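Local coordinates for putative uncharacterized protein (Aquifex aeolicus, PDB 3ME7) that probably binds copper and takes part in electron transport, as a SCO1/2-family protein with a thioredoxin-like domain and a redox-active disulfide, at residues I47-L58 with V146-L157. Numbering follows the deposited sequence.
Sequences ITKSLLKVIPKL and VNYNYLEFVNAL
Val54 carries CG1 between its backbone N and carbonyl carbon (chi1 71°), which sets this methyl over the ring of Phe153. Val54 CG1 lies 4.0 Å from the centroid of the Phe153 ring, almost on the ring normal, a CH-pi contact. In Ser50 the hydroxyl stands anti to the backbone N (chi1 -168°), which brings OG to the backbone amide of Tyr148. There Tyr148 N donates to Ser50 OG over 3.2 Å, with an N-H...O angle of 165°. This bond ties helix 43-52 to the loop before helix 150-160.

Leu51 and Leu58 also hold Phe153. Leu51 CD2 meets Phe153 CZ at 3.7 Å, and Leu58 CD1 meets Phe153 CB at 3.6 Å. With an alanine at Phe153, Val54 CG1 would probably lose the ring it sits over and a gap would open beside Leu51. Leu58 is a knob in a hole made by Tyr150, Phe153, Val154 and Leu157. Lys57 lays its CB obliquely against the Tyr150 ring. At the outer end, one water joins Lys57 O to Tyr150 OH.

At the other end, Ile47 CG2 packs on Tyr148 OH at 3.3 Å, and Ile47 CG1 touches Val146 CG1. Asn149 and Glu152 form a capping box that starts helix 150-160: Glu152 N donates to Asn149 OD1, and Asn149 N to Glu152 OE1.

The contact packs on strands 31-36 and 129-133. Leu51 rests on Ser34, while Phe153 and Tyr148 rest on Val130. The Ile47 side chain is about 5 Å from those of Cys44 and His126, predicted copper ligands; Cys44 is disulfide-bonded to Cys40 here. The contact thus joins the helix that carries the second cysteine of the CxxxC motif to helix 150-160 on one face of the central sheet, as expected of the thioredoxin-like fold of SCO proteins.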
loop_
_atom_site.group_PDB
_atom_site.type_symbol
_atom_site.label_atom_id
_atom_site.label_comp_id
_atom_site.label_asym_id
_atom_site.label_seq_id
_atom_site.Cartn_x
_atom_site.Cartn_y
_atom_site.Cartn_z
ATOM N N ILE A 47 7.919 4.277 8.055
ATOM C CA ILE A 47 7.529 3.420 6.934
ATOM C C ILE A 47 7.654 4.170 5.609
ATOM O O ILE A 47 8.269 3.676 4.664
ATOM C CB ILE A 47 6.076 2.905 7.094
ATOM C CG1 ILE A 47 5.993 1.943 8.293
ATOM C CG2 ILE A 47 5.600 2.242 5.793
ATOM C CD1 ILE A 47 4.569 1.655 8.783
ATOM N N THR A 48 7.097 5.380 5.563
ATOM C CA THR A 48 7.058 6.133 4.308
ATOM C C THR A 48 8.465 6.576 3.911
ATOM O O THR A 48 8.843 6.462 2.748
ATOM C CB THR A 48 6.070 7.304 4.396
ATOM O OG1 THR A 48 4.783 6.784 4.780
ATOM C CG2 THR A 48 5.934 7.984 3.058
ATOM N N LYS A 49 9.247 7.060 4.881
ATOM C CA LYS A 49 10.637 7.443 4.610
ATOM C C LYS A 49 11.450 6.232 4.155
ATOM O O LYS A 49 12.289 6.350 3.263
ATOM C CB LYS A 49 11.279 8.057 5.858
ATOM C CG LYS A 49 10.742 9.432 6.195
ATOM C CD LYS A 49 11.258 9.894 7.546
ATOM C CE LYS A 49 10.724 11.281 7.858
ATOM N NZ LYS A 49 11.427 11.844 9.022
ATOM N N SER A 50 11.204 5.075 4.770
ATOM C CA SER A 50 11.887 3.850 4.348
ATOM C C SER A 50 11.527 3.449 2.909
ATOM O O SER A 50 12.410 3.090 2.122
ATOM C CB SER A 50 11.626 2.713 5.331
ATOM O OG SER A 50 12.501 1.630 5.054
ATOM N N LEU A 51 10.239 3.509 2.565
ATOM C CA LEU A 51 9.792 3.308 1.181
ATOM C C LEU A 51 10.403 4.288 0.207
ATOM O O LEU A 51 10.809 3.904 -0.881
ATOM C CB LEU A 51 8.264 3.430 1.102
ATOM C CG LEU A 51 7.535 2.204 1.607
ATOM C CD1 LEU A 51 6.034 2.492 1.513
ATOM C CD2 LEU A 51 7.887 0.946 0.787
ATOM N N LEU A 52 10.481 5.562 0.590
ATOM C CA LEU A 52 11.097 6.560 -0.274
ATOM C C LEU A 52 12.539 6.180 -0.615
ATOM O O LEU A 52 13.010 6.533 -1.684
ATOM C CB LEU A 52 11.069 7.953 0.376
ATOM C CG LEU A 52 9.689 8.615 0.424
ATOM C CD1 LEU A 52 9.726 9.816 1.373
ATOM C CD2 LEU A 52 9.208 9.052 -0.951
ATOM N N LYS A 53 13.216 5.474 0.290
ATOM C CA LYS A 53 14.625 5.086 0.096
ATOM C C LYS A 53 14.843 3.695 -0.508
ATOM O O LYS A 53 15.990 3.301 -0.740
ATOM C CB LYS A 53 15.445 5.288 1.384
ATOM C CG LYS A 53 15.716 6.772 1.659
ATOM C CD LYS A 53 16.203 7.103 3.073
ATOM C CE LYS A 53 16.515 8.597 3.163
ATOM N NZ LYS A 53 16.952 9.042 4.527
ATOM N N VAL A 54 13.771 2.939 -0.735
ATOM C CA VAL A 54 13.899 1.656 -1.436
ATOM C C VAL A 54 13.231 1.645 -2.807
ATOM O O VAL A 54 13.763 1.038 -3.737
ATOM C CB VAL A 54 13.448 0.433 -0.568
ATOM C CG1 VAL A 54 11.916 0.388 -0.356
ATOM C CG2 VAL A 54 13.933 -0.899 -1.181
ATOM N N ILE A 55 12.084 2.315 -2.936
ATOM C CA ILE A 55 11.340 2.326 -4.201
ATOM C C ILE A 55 12.206 2.705 -5.431
ATOM O O ILE A 55 12.131 2.016 -6.443
ATOM C CB ILE A 55 10.041 3.198 -4.107
ATOM C CG1 ILE A 55 9.011 2.537 -3.174
ATOM C CG2 ILE A 55 9.446 3.500 -5.484
ATOM C CD1 ILE A 55 8.497 1.160 -3.608
ATOM N N PRO A 56 13.013 3.793 -5.349
ATOM C CA PRO A 56 13.823 4.168 -6.513
ATOM C C PRO A 56 14.793 3.095 -6.978
ATOM O O PRO A 56 15.221 3.125 -8.129
ATOM C CB PRO A 56 14.598 5.390 -6.021
ATOM C CG PRO A 56 13.690 6.010 -5.014
ATOM C CD PRO A 56 13.076 4.831 -4.296
ATOM N N LYS A 57 15.174 2.170 -6.099
ATOM C CA LYS A 57 16.063 1.084 -6.509
ATOM C C LYS A 57 15.363 0.065 -7.412
ATOM O O LYS A 57 16.015 -0.679 -8.140
ATOM C CB LYS A 57 16.580 0.333 -5.277
ATOM C CG LYS A 57 17.400 1.184 -4.330
ATOM C CD LYS A 57 17.706 0.401 -3.063
ATOM C CE LYS A 57 18.420 1.302 -2.055
ATOM N NZ LYS A 57 19.892 1.215 -2.266
ATOM N N LEU A 58 14.036 -0.008 -7.298
ATOM C CA LEU A 58 13.252 -1.132 -7.803
ATOM C C LEU A 58 12.700 -0.901 -9.196
ATOM O O LEU A 58 12.440 -1.862 -9.928
ATOM C CB LEU A 58 12.079 -1.424 -6.842
ATOM C CG LEU A 58 12.494 -1.771 -5.415
ATOM C CD1 LEU A 58 11.219 -1.782 -4.548
ATOM C CD2 LEU A 58 13.226 -3.106 -5.314
ATOM N N VAL A 146 9.822 -1.422 9.675
ATOM C CA VAL A 146 10.057 -0.047 9.235
ATOM C C VAL A 146 11.474 0.143 8.691
ATOM O O VAL A 146 11.839 1.260 8.323
ATOM C CB VAL A 146 9.787 0.988 10.365
ATOM C CG1 VAL A 146 8.401 0.795 10.969
ATOM C CG2 VAL A 146 10.838 0.895 11.461
ATOM N N ASN A 147 12.258 -0.932 8.665
ATOM C CA ASN A 147 13.671 -0.892 8.271
ATOM C C ASN A 147 13.883 -1.801 7.065
ATOM O O ASN A 147 14.423 -2.896 7.206
ATOM C CB ASN A 147 14.574 -1.345 9.444
ATOM C CG ASN A 147 14.434 -0.463 10.693
ATOM O OD1 ASN A 147 14.526 0.764 10.615
ATOM N ND2 ASN A 147 14.235 -1.094 11.859
ATOM N N TYR A 148 13.437 -1.349 5.891
ATOM C CA TYR A 148 13.341 -2.218 4.705
ATOM C C TYR A 148 14.681 -2.470 4.047
ATOM O O TYR A 148 15.548 -1.581 4.001
ATOM C CB TYR A 148 12.332 -1.661 3.685
ATOM C CG TYR A 148 10.965 -1.400 4.271
ATOM C CD1 TYR A 148 10.351 -2.344 5.094
ATOM C CD2 TYR A 148 10.270 -0.220 3.995
ATOM C CE1 TYR A 148 9.106 -2.111 5.642
ATOM C CE2 TYR A 148 9.021 0.027 4.550
ATOM C CZ TYR A 148 8.440 -0.920 5.359
ATOM O OH TYR A 148 7.210 -0.686 5.918
ATOM N N ASN A 149 14.867 -3.700 3.570
ATOM C CA ASN A 149 16.021 -3.996 2.747
ATOM C C ASN A 149 15.619 -4.216 1.295
ATOM O O ASN A 149 14.486 -4.573 0.979
ATOM C CB ASN A 149 16.893 -5.126 3.316
ATOM C CG ASN A 149 16.189 -6.464 3.345
ATOM O OD1 ASN A 149 16.065 -7.141 2.325
ATOM N ND2 ASN A 149 15.767 -6.876 4.531
ATOM N N TYR A 150 16.575 -3.967 0.410
ATOM C CA TYR A 150 16.369 -4.071 -1.013
ATOM C C TYR A 150 15.968 -5.481 -1.445
ATOM O O TYR A 150 15.008 -5.654 -2.214
ATOM C CB TYR A 150 17.663 -3.642 -1.710
ATOM C CG TYR A 150 17.708 -3.897 -3.202
ATOM C CD1 TYR A 150 16.970 -3.118 -4.097
ATOM C CD2 TYR A 150 18.508 -4.921 -3.713
ATOM C CE1 TYR A 150 17.028 -3.355 -5.467
ATOM C CE2 TYR A 150 18.577 -5.176 -5.066
ATOM C CZ TYR A 150 17.831 -4.391 -5.944
ATOM O OH TYR A 150 17.890 -4.632 -7.298
ATOM N N LEU A 151 16.691 -6.489 -0.950
ATOM C CA LEU A 151 16.454 -7.852 -1.410
ATOM C C LEU A 151 15.014 -8.294 -1.172
ATOM O O LEU A 151 14.400 -8.892 -2.057
ATOM C CB LEU A 151 17.437 -8.851 -0.796
ATOM C CG LEU A 151 17.393 -10.240 -1.448
ATOM C CD1 LEU A 151 17.659 -10.136 -2.947
ATOM C CD2 LEU A 151 18.400 -11.186 -0.795
ATOM N N GLU A 152 14.485 -7.976 0.005
ATOM C CA GLU A 152 13.104 -8.397 0.319
ATOM C C GLU A 152 12.077 -7.816 -0.662
ATOM O O GLU A 152 11.097 -8.487 -0.999
ATOM C CB GLU A 152 12.717 -8.159 1.790
ATOM C CG GLU A 152 12.667 -6.709 2.257
ATOM C CD GLU A 152 12.465 -6.581 3.769
ATOM O OE1 GLU A 152 12.771 -5.489 4.304
ATOM O OE2 GLU A 152 11.997 -7.559 4.403
ATOM N N PHE A 153 12.303 -6.583 -1.123
ATOM C CA PHE A 153 11.421 -5.959 -2.117
ATOM C C PHE A 153 11.588 -6.561 -3.508
ATOM O O PHE A 153 10.591 -6.822 -4.183
ATOM C CB PHE A 153 11.593 -4.433 -2.146
ATOM C CG PHE A 153 10.785 -3.743 -1.107
ATOM C CD1 PHE A 153 11.237 -3.670 0.209
ATOM C CD2 PHE A 153 9.546 -3.224 -1.431
ATOM C CE1 PHE A 153 10.453 -3.051 1.183
ATOM C CE2 PHE A 153 8.748 -2.591 -0.450
ATOM C CZ PHE A 153 9.210 -2.521 0.844
ATOM N N VAL A 154 12.839 -6.779 -3.923
ATOM C CA VAL A 154 13.095 -7.490 -5.185
ATOM C C VAL A 154 12.380 -8.841 -5.205
ATOM O O VAL A 154 11.671 -9.154 -6.151
ATOM C CB VAL A 154 14.599 -7.654 -5.452
ATOM C CG1 VAL A 154 14.853 -8.633 -6.580
ATOM C CG2 VAL A 154 15.219 -6.301 -5.770
ATOM N N ASN A 155 12.536 -9.615 -4.137
ATOM C CA ASN A 155 11.898 -10.927 -4.042
ATOM C C ASN A 155 10.363 -10.824 -4.104
ATOM O O ASN A 155 9.705 -11.621 -4.778
ATOM C CB ASN A 155 12.369 -11.650 -2.777
ATOM C CG ASN A 155 13.864 -12.013 -2.828
ATOM O OD1 ASN A 155 14.504 -11.902 -3.865
ATOM N ND2 ASN A 155 14.413 -12.436 -1.700
ATOM N N ALA A 156 9.805 -9.814 -3.448
ATOM C CA ALA A 156 8.354 -9.642 -3.404
ATOM C C ALA A 156 7.818 -9.307 -4.797
ATOM O O ALA A 156 6.811 -9.877 -5.240
ATOM C CB ALA A 156 7.993 -8.540 -2.396
ATOM N N LEU A 157 8.521 -8.424 -5.500
ATOM C CA LEU A 157 8.100 -8.042 -6.855
ATOM C C LEU A 157 8.239 -9.205 -7.841
ATOM O O LEU A 157 7.403 -9.365 -8.718
ATOM C CB LEU A 157 8.871 -6.820 -7.362
ATOM C CG LEU A 157 8.445 -5.492 -6.738
ATOM C CD1 LEU A 157 9.477 -4.438 -7.112
ATOM C CD2 LEU A 157 7.019 -5.088 -7.190
HETATM O O HOH W 1 15.880 -3.475 -8.715
#